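PDB 5C0P: endo-arabinase, which probably hydrolyses glycosidic linkages in arabinan as a metal-binding glycoside hydrolase of family 43. Local coordinates for residues Tyr40-Asn45 and Ser59-Glu64; Gln77-Ala82 and Val103-Ser108; Val264-Asp267 and Arg271-Ile274. One frame throughout, in Å; residues are numbered along the deposited sequence.

Contact 1: Tyr40-Asn45 and Ser59-Glu64; sequences YYLHFN and STWKDE
Trp61 is the residue of 59-64 that reaches 40-45, and the benzene half of its indole meets Leu42. The first torsion sets CG anti to the carbonyl carbon (chi1 -64°), and the ring then points at the other strand. Trp61 CZ3 lies 3.6 Å from Leu42 CB. Leu42 CD2 sits over one face of the indole. The backbone carbon of Tyr41 comes to the ring edge near its plane, with Tyr41 C 4.3 Å from Trp61 CZ3. Tyr40 adds a looser touch, Tyr40 CB to Trp61 CH2 at 4.3 Å. Its hydroxyl leads elsewhere and bonds to Leu268 N. The indole NE1 turns back to Leu58 O, close by in its own chain.

Past the tryptophan, Lys62 keeps to its own strand. Lys62 NZ forms a salt bridge with Glu64 OE2 at 3.1 Å, a weak hydrogen bond. Asp63 pairs with Arg51, and Glu64 also with Lys54, both on strand 50-55.

That strand lies between the two and hydrogen-bonds to 39-45. The contact therefore spans the middle of one antiparallel sheet, consistent with a blade of the five-bladed propeller of this family. What joins the segments directly is largely apolar and buried. Cohesion here rests on the indole against Leu42, Tyr40 CB and the backbone of Tyr40 and Tyr41, and the charges are settled within 59-64 and with strand 50-55.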
ATOM      1  N   TYR A  40       5.040  12.856  11.224  1.00  9.39           N
ATOM      2  CA  TYR A  40       4.987  11.808  10.216  1.00  9.86           C
ATOM      3  C   TYR A  40       5.291  10.473  10.893  1.00 10.44           C
ATOM      4  O   TYR A  40       6.149  10.396  11.780  1.00 10.89           O
ATOM      5  CB  TYR A  40       6.054  12.040   9.154  1.00 10.75           C
ATOM      6  CG  TYR A  40       5.959  13.353   8.411  1.00  9.40           C
ATOM      7  CD1 TYR A  40       5.134  13.487   7.308  1.00  9.13           C
ATOM      8  CD2 TYR A  40       6.735  14.446   8.794  1.00 10.53           C
ATOM      9  CE1 TYR A  40       5.062  14.679   6.609  1.00 11.57           C
ATOM     10  CE2 TYR A  40       6.670  15.645   8.101  1.00 11.02           C
ATOM     11  CZ  TYR A  40       5.830  15.749   7.009  1.00 10.61           C
ATOM     12  OH  TYR A  40       5.755  16.924   6.307  1.00 12.00           O
ATOM     13  N   TYR A  41       4.588   9.422  10.479  1.00  9.95           N
ATOM     14  CA  TYR A  41       4.796   8.095  11.053  1.00  9.40           C
ATOM     15  C   TYR A  41       5.066   7.088   9.955  1.00  7.90           C
ATOM     16  O   TYR A  41       4.361   7.056   8.947  1.00 12.21           O
ATOM     17  CB  TYR A  41       3.588   7.644  11.880  1.00 11.31           C
ATOM     18  CG  TYR A  41       3.298   8.548  13.049  1.00 11.60           C
ATOM     19  CD1 TYR A  41       2.619   9.754  12.870  1.00 11.97           C
ATOM     20  CD2 TYR A  41       3.708   8.211  14.332  1.00 10.05           C
ATOM     21  CE1 TYR A  41       2.369  10.595  13.939  1.00  9.51           C
ATOM     22  CE2 TYR A  41       3.464   9.041  15.407  1.00  9.68           C
ATOM     23  CZ  TYR A  41       2.792  10.232  15.208  1.00 12.06           C
ATOM     24  OH  TYR A  41       2.558  11.048  16.289  1.00 12.60           O
ATOM     25  N   LEU A  42       6.062   6.241  10.187  1.00  9.30           N
ATOM     26  CA  LEU A  42       6.403   5.166   9.263  1.00  9.37           C
ATOM     27  C   LEU A  42       6.332   3.846  10.018  1.00  9.44           C
ATOM     28  O   LEU A  42       7.225   3.512  10.815  1.00 10.25           O
ATOM     29  CB  LEU A  42       7.801   5.402   8.687  1.00 10.42           C
ATOM     30  CG  LEU A  42       8.428   4.381   7.731  1.00 15.16           C
ATOM     31  CD1 LEU A  42       7.449   3.957   6.654  1.00 16.05           C
ATOM     32  CD2 LEU A  42       9.682   4.975   7.090  1.00 18.87           C
ATOM     33  N   HIS A  43       5.236   3.122   9.788  1.00 10.50           N
ATOM     34  CA  HIS A  43       5.046   1.787  10.337  1.00  8.75           C
ATOM     35  C   HIS A  43       5.606   0.790   9.335  1.00 11.47           C
ATOM     36  O   HIS A  43       5.369   0.923   8.136  1.00 13.93           O
ATOM     37  CB  HIS A  43       3.556   1.519  10.530  1.00  9.81           C
ATOM     38  CG  HIS A  43       2.909   2.403  11.548  1.00  9.47           C
ATOM     39  ND1 HIS A  43       2.599   1.961  12.814  1.00 11.84           N
ATOM     40  CD2 HIS A  43       2.489   3.685  11.480  1.00 10.43           C
ATOM     41  CE1 HIS A  43       2.023   2.940  13.490  1.00 11.57           C
ATOM     42  NE2 HIS A  43       1.945   4.004  12.699  1.00 11.21           N
ATOM     43  N   PHE A  44       6.331  -0.216   9.814  1.00  7.94           N
ATOM     44  CA  PHE A  44       6.957  -1.157   8.893  1.00  9.07           C
ATOM     45  C   PHE A  44       7.048  -2.566   9.465  1.00 11.85           C
ATOM     46  O   PHE A  44       7.012  -2.759  10.684  1.00 12.44           O
ATOM     47  CB  PHE A  44       8.333  -0.641   8.425  1.00  9.52           C
ATOM     48  CG  PHE A  44       9.343  -0.459   9.539  1.00 10.71           C
ATOM     49  CD1 PHE A  44       9.375   0.711  10.288  1.00 12.34           C
ATOM     50  CD2 PHE A  44      10.283  -1.448   9.806  1.00 13.57           C
ATOM     51  CE1 PHE A  44      10.312   0.877  11.302  1.00 13.07           C
ATOM     52  CE2 PHE A  44      11.226  -1.290  10.815  1.00 14.91           C
ATOM     53  CZ  PHE A  44      11.242  -0.121  11.560  1.00 15.65           C
ATOM     54  N   ASN A  45       7.126  -3.550   8.572  1.00 11.96           N
ATOM     55  CA  ASN A  45       7.346  -4.933   8.960  1.00 10.12           C
ATOM     56  C   ASN A  45       8.743  -5.088   9.565  1.00 13.66           C
ATOM     57  O   ASN A  45       9.750  -4.857   8.886  1.00 17.45           O
ATOM     58  CB  ASN A  45       7.195  -5.842   7.737  1.00 11.24           C
ATOM     59  CG  ASN A  45       7.408  -7.312   8.062  1.00 15.90           C
ATOM     60  OD1 ASN A  45       7.482  -7.700   9.225  1.00 20.76           O
ATOM     61  ND2 ASN A  45       7.507  -8.138   7.024  1.00 20.06           N
ATOM     62  N   SER A  59      13.309  13.700   7.489  1.00 11.58           N
ATOM     63  CA  SER A  59      14.761  13.601   7.355  1.00 12.91           C
ATOM     64  C   SER A  59      15.413  12.807   8.485  1.00 15.53           C
ATOM     65  O   SER A  59      16.265  11.950   8.235  1.00 15.78           O
ATOM     66  CB  SER A  59      15.391  14.992   7.260  1.00 15.02           C
ATOM     67  OG  SER A  59      16.797  14.894   7.118  1.00 18.87           O
ATOM     68  N   THR A  60      15.021  13.089   9.724  1.00 13.66           N
ATOM     69  CA  THR A  60      15.535  12.326  10.857  1.00 12.05           C
ATOM     70  C   THR A  60      14.383  11.689  11.622  1.00 12.39           C
ATOM     71  O   THR A  60      13.308  12.286  11.762  1.00 12.02           O
ATOM     72  CB  THR A  60      16.400  13.181  11.804  1.00 17.36           C
ATOM     73  OG1 THR A  60      15.625  14.285  12.284  1.00 17.19           O
ATOM     74  CG2 THR A  60      17.634  13.714  11.076  1.00 16.83           C
ATOM     75  N   TRP A  61      14.622  10.477  12.122  1.00 10.30           N
ATOM     76  CA  TRP A  61      13.562   9.638  12.665  1.00 11.19           C
ATOM     77  C   TRP A  61      13.840   9.197  14.095  1.00 13.00           C
ATOM     78  O   TRP A  61      14.997   9.173  14.542  1.00 13.23           O
ATOM     79  CB  TRP A  61      13.357   8.415  11.758  1.00 13.34           C
ATOM     80  CG  TRP A  61      12.871   8.810  10.396  1.00 12.16           C
ATOM     81  CD1 TRP A  61      13.621   9.286   9.354  1.00 10.59           C
ATOM     82  CD2 TRP A  61      11.511   8.809   9.950  1.00 10.30           C
ATOM     83  NE1 TRP A  61      12.801   9.568   8.281  1.00 11.23           N
ATOM     84  CE2 TRP A  61      11.504   9.287   8.623  1.00 11.73           C
ATOM     85  CE3 TRP A  61      10.296   8.459  10.552  1.00  9.23           C
ATOM     86  CZ2 TRP A  61      10.323   9.410   7.875  1.00 10.98           C
ATOM     87  CZ3 TRP A  61       9.125   8.585   9.816  1.00 11.04           C
ATOM     88  CH2 TRP A  61       9.146   9.054   8.491  1.00  9.80           C
ATOM     89  N   LYS A  62      12.768   8.850  14.803  1.00 13.37           N
ATOM     90  CA  LYS A  62      12.850   8.361  16.174  1.00 14.09           C
ATOM     91  C   LYS A  62      12.078   7.052  16.299  1.00 13.61           C
ATOM     92  O   LYS A  62      10.974   6.919  15.764  1.00 13.53           O
ATOM     93  CB  LYS A  62      12.252   9.402  17.130  1.00 15.63           C
ATOM     94  CG  LYS A  62      12.209   8.985  18.588  1.00 21.72           C
ATOM     95  CD  LYS A  62      11.428  10.006  19.406  1.00 25.01           C
ATOM     96  CE  LYS A  62      11.374   9.616  20.868  1.00 30.75           C
ATOM     97  NZ  LYS A  62      10.923   8.214  21.039  1.00 36.91           N
ATOM     98  N   ASP A  63      12.661   6.086  16.993  1.00 12.38           N
ATOM     99  CA  ASP A  63      12.007   4.811  17.247  1.00 13.17           C
ATOM    100  C   ASP A  63      10.918   4.990  18.299  1.00 15.79           C
ATOM    101  O   ASP A  63      11.190   5.441  19.417  1.00 17.33           O
ATOM    102  CB  ASP A  63      13.053   3.801  17.730  1.00 14.69           C
ATOM    103  CG  ASP A  63      12.466   2.434  18.049  1.00 18.19           C
ATOM    104  OD1 ASP A  63      11.375   2.092  17.549  1.00 16.80           O
ATOM    105  OD2 ASP A  63      13.121   1.687  18.809  1.00 22.56           O
ATOM    106  N   GLU A  64       9.686   4.646  17.928  1.00 13.11           N
ATOM    107  CA  GLU A  64       8.557   4.701  18.852  1.00 14.30           C
ATOM    108  C   GLU A  64       8.044   3.309  19.222  1.00 17.25           C
ATOM    109  O   GLU A  64       6.958   3.166  19.777  1.00 18.92           O
ATOM    110  CB  GLU A  64       7.423   5.550  18.269  1.00 14.05           C
ATOM    111  CG  GLU A  64       7.702   7.048  18.285  1.00 16.80           C
ATOM    112  CD  GLU A  64       7.690   7.645  19.682  1.00 25.58           C
ATOM    113  OE1 GLU A  64       7.245   6.971  20.635  1.00 25.99           O
ATOM    114  OE2 GLU A  64       8.132   8.800  19.829  1.00 31.98           O
TER

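Contact 2: Gln77-Ala82 and Val103-Ser108; sequences QQDFWA and VKRGTS
Arg105 reaches over to Asp79 and Trp81, and its side chain touches them almost atom by atom from CG outward. CB starts the chain toward 77-82, and CG lies anti to the backbone N (chi1 -175°). Arg105 CG passes 4.1 Å from Asp79 OD2. Arg105 CD rests against the tryptophan, 3.6 Å from Trp81 CZ3. Arg105 NE then gives the main bond, to Asp79 OD2 at 2.8 Å and nearly straight (167°). The carboxylate oxygen lies in the guanidinium plane, but NE meets it from above the carboxylate plane.

The two strands are not neighbours. Strand 91-100 runs between them in an antiparallel sheet, as in a propeller blade. Ser99 of that strand also bonds to Asp79 OD2, and a G1 beta bulge sets Phe80 and Trp81 both opposite Thr97.

Trp81 CH2 lies over the centre of the guanidinium face, 3.4 Å from Arg105 CZ; the two planes are 27° apart. NH1 makes two weak bonds, to Asp79 OD2 and to water 1. That water donates to Asp79 OD1 at 2.7 Å. NH2 goes on to a salt bridge with Glu154. With a leucine in place of Arg105, Asp79 and Glu154 would probably lose their charged mate here, and the Trp81 ring, without the flat group against it, is likely to turn more easily. Trp81 itself stands about 5 Å, side chain to side chain, from Asp136, which is predicted to tune the acidity of the active-site glutamate, and a Tris molecule, probably from the crystallisation liquor, lies beside the indole.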
ATOM      1  N   GLN A  77      -0.913 -15.287  11.897  1.00 14.04           N
ATOM      2  CA  GLN A  77       0.339 -15.306  12.640  1.00 13.71           C
ATOM      3  C   GLN A  77       1.568 -15.165  11.750  1.00 14.17           C
ATOM      4  O   GLN A  77       2.679 -15.008  12.255  1.00 14.72           O
ATOM      5  CB  GLN A  77       0.440 -16.562  13.498  1.00 16.91           C
ATOM      6  CG  GLN A  77      -0.654 -16.677  14.564  1.00 18.02           C
ATOM      7  CD  GLN A  77      -0.485 -15.670  15.692  1.00 19.33           C
ATOM      8  OE1 GLN A  77       0.632 -15.386  16.126  1.00 20.24           O
ATOM      9  NE2 GLN A  77      -1.600 -15.122  16.173  1.00 16.63           N
ATOM     10  N   GLN A  78       1.377 -15.210  10.433  1.00 11.98           N
ATOM     11  CA  GLN A  78       2.506 -15.139   9.498  1.00 11.33           C
ATOM     12  C   GLN A  78       2.471 -13.894   8.633  1.00 11.97           C
ATOM     13  O   GLN A  78       1.421 -13.248   8.501  1.00 11.02           O
ATOM     14  CB  GLN A  78       2.544 -16.389   8.599  1.00 11.61           C
ATOM     15  CG  GLN A  78       2.807 -17.672   9.367  1.00 12.58           C
ATOM     16  CD  GLN A  78       2.792 -18.910   8.495  1.00 16.84           C
ATOM     17  OE1 GLN A  78       2.093 -19.878   8.791  1.00 22.91           O
ATOM     18  NE2 GLN A  78       3.578 -18.897   7.430  1.00 15.56           N
ATOM     19  N   ASP A  79       3.641 -13.564   8.080  1.00 12.04           N
ATOM     20  CA  ASP A  79       3.850 -12.511   7.077  1.00  9.65           C
ATOM     21  C   ASP A  79       4.036 -11.093   7.638  1.00 11.09           C
ATOM     22  O   ASP A  79       5.157 -10.604   7.659  1.00 11.33           O
ATOM     23  CB  ASP A  79       2.798 -12.538   5.947  1.00 10.97           C
ATOM     24  CG  ASP A  79       2.693 -13.896   5.262  1.00 16.08           C
ATOM     25  OD1 ASP A  79       3.692 -14.645   5.239  1.00 19.33           O
ATOM     26  OD2 ASP A  79       1.606 -14.203   4.742  1.00 20.85           O
ATOM     27  N   PHE A  80       2.956 -10.438   8.069  1.00  9.87           N
ATOM     28  CA  PHE A  80       3.015  -9.039   8.537  1.00  9.86           C
ATOM     29  C   PHE A  80       3.521  -8.105   7.431  1.00 10.71           C
ATOM     30  O   PHE A  80       4.297  -7.186   7.686  1.00 11.35           O
ATOM     31  CB  PHE A  80       3.910  -8.885   9.785  1.00  9.54           C
ATOM     32  CG  PHE A  80       3.295  -9.412  11.061  1.00 10.17           C
ATOM     33  CD1 PHE A  80       3.013  -8.550  12.112  1.00 11.17           C
ATOM     34  CD2 PHE A  80       2.998 -10.761  11.205  1.00 11.60           C
ATOM     35  CE1 PHE A  80       2.442  -9.024  13.287  1.00 11.67           C
ATOM     36  CE2 PHE A  80       2.425 -11.250  12.383  1.00 14.04           C
ATOM     37  CZ  PHE A  80       2.149 -10.368  13.423  1.00 13.08           C
ATOM     38  N   TRP A  81       3.075  -8.347   6.204  1.00 10.20           N
ATOM     39  CA  TRP A  81       3.611  -7.628   5.048  1.00 11.64           C
ATOM     40  C   TRP A  81       2.984  -6.269   4.828  1.00  9.65           C
ATOM     41  O   TRP A  81       1.764  -6.097   4.960  1.00 10.45           O
ATOM     42  CB  TRP A  81       3.414  -8.435   3.766  1.00 11.89           C
ATOM     43  CG  TRP A  81       4.211  -9.695   3.678  1.00 11.37           C
ATOM     44  CD1 TRP A  81       5.217 -10.102   4.508  1.00 14.48           C
ATOM     45  CD2 TRP A  81       4.062 -10.715   2.689  1.00 14.70           C
ATOM     46  NE1 TRP A  81       5.707 -11.315   4.086  1.00 15.60           N
ATOM     47  CE2 TRP A  81       5.007 -11.717   2.979  1.00 14.50           C
ATOM     48  CE3 TRP A  81       3.213 -10.879   1.590  1.00 13.89           C
ATOM     49  CZ2 TRP A  81       5.136 -12.869   2.198  1.00 15.86           C
ATOM     50  CZ3 TRP A  81       3.331 -12.025   0.825  1.00 16.32           C
ATOM     51  CH2 TRP A  81       4.286 -13.006   1.131  1.00 15.63           C
ATOM     52  N   ALA A  82       3.843  -5.312   4.480  1.00  9.87           N
ATOM     53  CA  ALA A  82       3.441  -4.039   3.888  1.00  8.91           C
ATOM     54  C   ALA A  82       2.322  -3.295   4.609  1.00 10.04           C
ATOM     55  O   ALA A  82       1.241  -3.091   4.065  1.00 10.61           O
ATOM     56  CB  ALA A  82       3.088  -4.254   2.408  1.00  9.36           C
ATOM     57  N   VAL A 103      -5.407 -20.935   6.443  1.00 21.78           N
ATOM     58  CA  VAL A 103      -6.124 -19.732   6.027  1.00 21.64           C
ATOM     59  C   VAL A 103      -5.356 -19.038   4.911  1.00 23.80           C
ATOM     60  O   VAL A 103      -4.154 -18.779   5.043  1.00 23.93           O
ATOM     61  CB  VAL A 103      -6.284 -18.718   7.176  1.00 22.41           C
ATOM     62  CG1 VAL A 103      -7.322 -17.673   6.809  1.00 23.82           C
ATOM     63  CG2 VAL A 103      -6.668 -19.419   8.471  1.00 32.63           C
ATOM     64  N   LYS A 104      -6.043 -18.711   3.821  1.00 16.64           N
ATOM     65  CA  LYS A 104      -5.384 -18.009   2.723  1.00 16.93           C
ATOM     66  C   LYS A 104      -4.884 -16.632   3.140  1.00 14.66           C
ATOM     67  O   LYS A 104      -5.463 -15.970   4.014  1.00 15.86           O
ATOM     68  CB  LYS A 104      -6.311 -17.892   1.509  1.00 19.85           C
ATOM     69  CG  LYS A 104      -6.500 -19.211   0.778  1.00 22.10           C
ATOM     70  CD  LYS A 104      -7.035 -19.007  -0.624  1.00 25.17           C
ATOM     71  CE  LYS A 104      -7.034 -20.325  -1.379  1.00 28.13           C
ATOM     72  NZ  LYS A 104      -7.547 -21.410  -0.507  1.00 38.38           N
ATOM     73  N   ARG A 105      -3.794 -16.202   2.514  1.00 12.10           N
ATOM     74  CA  ARG A 105      -3.252 -14.871   2.741  1.00 12.05           C
ATOM     75  C   ARG A 105      -4.317 -13.811   2.486  1.00 11.42           C
ATOM     76  O   ARG A 105      -5.107 -13.927   1.545  1.00 11.74           O
ATOM     77  CB  ARG A 105      -2.053 -14.645   1.815  1.00 13.35           C
ATOM     78  CG  ARG A 105      -1.333 -13.327   2.046  1.00 12.78           C
ATOM     79  CD  ARG A 105       0.029 -13.306   1.372  1.00 15.97           C
ATOM     80  NE  ARG A 105       0.960 -14.212   2.038  1.00 15.89           N
ATOM     81  CZ  ARG A 105       1.653 -15.166   1.427  1.00 20.92           C
ATOM     82  NH1 ARG A 105       2.468 -15.937   2.130  1.00 22.91           N
ATOM     83  NH2 ARG A 105       1.538 -15.347   0.118  1.00 23.92           N
ATOM     84  N   GLY A 106      -4.355 -12.796   3.340  1.00 10.15           N
ATOM     85  CA  GLY A 106      -5.267 -11.685   3.142  1.00  9.48           C
ATOM     86  C   GLY A 106      -4.852 -10.468   3.933  1.00 10.97           C
ATOM     87  O   GLY A 106      -3.988 -10.546   4.809  1.00  9.93           O
ATOM     88  N   THR A 107      -5.472  -9.337   3.634  1.00  9.77           N
ATOM     89  CA  THR A 107      -5.188  -8.109   4.357  1.00  9.85           C
ATOM     90  C   THR A 107      -6.257  -7.952   5.424  1.00  9.93           C
ATOM     91  O   THR A 107      -7.437  -8.173   5.153  1.00 10.77           O
ATOM     92  CB  THR A 107      -5.204  -6.906   3.398  1.00 10.62           C
ATOM     93  OG1 THR A 107      -4.224  -7.114   2.375  1.00 10.59           O
ATOM     94  CG2 THR A 107      -4.914  -5.599   4.144  1.00 11.49           C
ATOM     95  N   SER A 108      -5.856  -7.606   6.641  1.00  8.53           N
ATOM     96  CA  SER A 108      -6.850  -7.298   7.663  1.00  9.92           C
ATOM     97  C   SER A 108      -6.642  -5.908   8.235  1.00 10.59           C
ATOM     98  O   SER A 108      -5.601  -5.266   8.002  1.00  9.67           O
ATOM     99  CB  SER A 108      -6.950  -8.377   8.752  1.00 19.62           C
ATOM    100  OG  SER A 108      -5.903  -8.269   9.668  1.00 20.24           O
TER
HETATM  101  O   HOH W   1       3.643 -17.358   4.901  1.00 28.48           O

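Contact 3: Val264-Asp267 and Arg271-Ile274; sequences VFKD and RLMI
Asp267 OD1 is held by two backbone N-H groups, those of Arg271 and Lys269. Arg271 N lies 2.9 Å from Asp267 OD1 and comes from above the carboxylate plane. The bond to Lys269 N makes an Asx turn. Together they tie the short loop of a beta hairpin formed by strands 260-266 and 272-278. Asp267 CG stands between its own backbone N and carbonyl carbon (chi1 72°), which turns the carboxylate back over the loop. The other oxygen, Asp267 OD2, makes a salt bridge to Arg271 NH1 at 2.7 Å. It meets the guanidinium from over its face, a charge contact and not a hydrogen bond, and the two planes are 64° apart.

Next to the turn, Asp267 N donates to Arg271 O. Phe265 and Met273 form an antiparallel hydrogen-bonded pair, with Met273 N to Phe265 O at 2.7 Å and Phe265 N to Met273 O at 3.0 Å. Met273 is a selenomethionine. Met273 CB lies over the Phe265 ring in a CH-pi contact, 3.8 Å from the centroid. Ile31 and Val33 of strand 30-34 also touch this ring, and Ile288 touches both side chains of the pair.

Val264, Lys266, Leu272 and Ile274 share the other face of the hairpin. Their pairs, Val264 with Ile274 and Lys266 with Leu272, are non-hydrogen-bonded. Tyr210 of strand 205-211 covers part of this face. Val264 CG1 meets Ile274 CB at 4.1 Å, and Leu272 CD1 lies against Lys266 CG at 4.0 Å.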
ATOM      1  N   VAL A 264       1.497   8.191  -2.483  1.00  9.32           N
ATOM      2  CA  VAL A 264       1.732   9.627  -2.512  1.00 10.65           C
ATOM      3  C   VAL A 264       0.986  10.307  -1.372  1.00 12.08           C
ATOM      4  O   VAL A 264      -0.047   9.818  -0.887  1.00 12.89           O
ATOM      5  CB  VAL A 264       1.342  10.264  -3.867  1.00 12.94           C
ATOM      6  CG1 VAL A 264       2.211   9.703  -4.998  1.00 14.43           C
ATOM      7  CG2 VAL A 264      -0.123  10.033  -4.164  1.00 15.33           C
ATOM      8  N   PHE A 265       1.534  11.430  -0.932  1.00 10.25           N
ATOM      9  CA  PHE A 265       0.950  12.192   0.154  1.00 10.65           C
ATOM     10  C   PHE A 265       1.372  13.642   0.046  1.00 12.01           C
ATOM     11  O   PHE A 265       2.370  13.963  -0.605  1.00 12.49           O
ATOM     12  CB  PHE A 265       1.403  11.633   1.506  1.00 11.98           C
ATOM     13  CG  PHE A 265       2.891  11.762   1.764  1.00 11.31           C
ATOM     14  CD1 PHE A 265       3.405  12.846   2.472  1.00 12.97           C
ATOM     15  CD2 PHE A 265       3.772  10.785   1.316  1.00 11.33           C
ATOM     16  CE1 PHE A 265       4.778  12.964   2.717  1.00 12.25           C
ATOM     17  CE2 PHE A 265       5.141  10.895   1.546  1.00 10.60           C
ATOM     18  CZ  PHE A 265       5.647  11.974   2.254  1.00 11.60           C
ATOM     19  N   LYS A 266       0.633  14.521   0.708  1.00 12.50           N
ATOM     20  CA  LYS A 266       1.082  15.899   0.832  1.00 11.95           C
ATOM     21  C   LYS A 266       1.763  16.083   2.167  1.00 12.06           C
ATOM     22  O   LYS A 266       1.231  15.667   3.208  1.00 14.56           O
ATOM     23  CB  LYS A 266      -0.078  16.879   0.670  1.00 12.62           C
ATOM     24  CG  LYS A 266      -0.572  16.939  -0.760  1.00 14.25           C
ATOM     25  CD  LYS A 266      -1.700  17.928  -0.919  1.00 22.90           C
ATOM     26  CE  LYS A 266      -1.984  18.167  -2.395  1.00 28.38           C
ATOM     27  NZ  LYS A 266      -3.157  19.059  -2.596  1.00 33.73           N
ATOM     28  N   ASP A 267       2.949  16.682   2.139  1.00 10.73           N
ATOM     29  CA  ASP A 267       3.660  16.973   3.380  1.00 11.17           C
ATOM     30  C   ASP A 267       2.972  18.112   4.138  1.00 12.15           C
ATOM     31  O   ASP A 267       1.936  18.623   3.690  1.00 14.56           O
ATOM     32  CB  ASP A 267       5.168  17.207   3.160  1.00 10.85           C
ATOM     33  CG  ASP A 267       5.497  18.527   2.473  1.00 15.66           C
ATOM     34  OD1 ASP A 267       4.628  19.407   2.312  1.00 16.24           O
ATOM     35  OD2 ASP A 267       6.684  18.694   2.113  1.00 17.11           O
ATOM     36  N   ARG A 271       3.153  20.100  -0.097  1.00 12.66           N
ATOM     37  CA  ARG A 271       3.899  19.599  -1.259  1.00 15.13           C
ATOM     38  C   ARG A 271       3.594  18.131  -1.497  1.00 11.88           C
ATOM     39  O   ARG A 271       3.715  17.314  -0.583  1.00 12.58           O
ATOM     40  CB  ARG A 271       5.407  19.719  -1.033  1.00 15.20           C
ATOM     41  CG  ARG A 271       6.004  21.111  -1.150  1.00 28.43           C
ATOM     42  CD  ARG A 271       7.525  21.048  -0.972  1.00 31.55           C
ATOM     43  NE  ARG A 271       7.903  20.765   0.412  1.00 40.01           N
ATOM     44  CZ  ARG A 271       8.926  19.993   0.781  1.00 47.00           C
ATOM     45  NH1 ARG A 271       9.184  19.808   2.071  1.00 48.95           N
ATOM     46  NH2 ARG A 271       9.689  19.400  -0.128  1.00 46.14           N
ATOM     47  N   LEU A 272       3.232  17.777  -2.728  1.00 12.14           N
ATOM     48  CA  LEU A 272       2.991  16.372  -3.047  1.00 11.48           C
ATOM     49  C   LEU A 272       4.309  15.590  -3.109  1.00 12.91           C
ATOM     50  O   LEU A 272       5.290  16.028  -3.739  1.00 12.16           O
ATOM     51  CB  LEU A 272       2.201  16.241  -4.355  1.00 15.12           C
ATOM     52  CG  LEU A 272       1.627  14.872  -4.706  1.00 17.79           C
ATOM     53  CD1 LEU A 272       0.530  14.462  -3.718  1.00 17.97           C
ATOM     54  CD2 LEU A 272       1.090  14.873  -6.142  1.00 18.59           C
HETATM   55  N   MSE A 273       4.328  14.449  -2.418  1.00 12.38           N
HETATM   56  CA  MSE A 273       5.512  13.601  -2.318  1.00 10.33           C
HETATM   57  C   MSE A 273       5.159  12.170  -2.686  1.00 10.96           C
HETATM   58  O   MSE A 273       4.021  11.739  -2.507  1.00 10.43           O
HETATM   59  CB  MSE A 273       6.041  13.573  -0.875  1.00 12.83           C
HETATM   60  CG  MSE A 273       6.188  14.922  -0.212  1.00 14.98           C
HETATM   61 SE   MSE A 273       7.714  15.890  -0.895  0.63 18.94          SE
HETATM   62  CE  MSE A 273       9.090  14.727  -0.211  1.00 17.30           C
ATOM     63  N   ILE A 274       6.153  11.422  -3.163  1.00 10.61           N
ATOM     64  CA  ILE A 274       6.015   9.977  -3.333  1.00  9.18           C
ATOM     65  C   ILE A 274       6.956   9.273  -2.354  1.00  9.55           C
ATOM     66  O   ILE A 274       8.036   9.774  -2.056  1.00 11.16           O
ATOM     67  CB  ILE A 274       6.280   9.540  -4.799  1.00 10.86           C
ATOM     68  CG1 ILE A 274       5.949   8.052  -5.005  1.00 11.30           C
ATOM     69  CG2 ILE A 274       7.714   9.842  -5.209  1.00 12.22           C
ATOM     70  CD1 ILE A 274       5.879   7.642  -6.482  1.00 15.62           C
TER

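The three contacts follow one another along the chain without overlap, each in a different antiparallel sheet. This fits the five-bladed propeller of family 43. Contacts 1 and 2 each bridge a middle strand, whereas contact 3 joins neighbouring strands of a hairpin. Centres of contacts 1 and 2 are about 22 Å apart, and Asn45 of the first packs against Phe80 and Trp81 of the second. Contacts 1 and 3 have centres about 16 Å apart and meet where Tyr40 touches Phe265 and Asp267. Contacts 2 and 3, with centres about 28 Å apart, do not touch. Contact 1 touches both of the others, and each has a side chain within about 11 Å of the magnesium bound by Asp84 and His261.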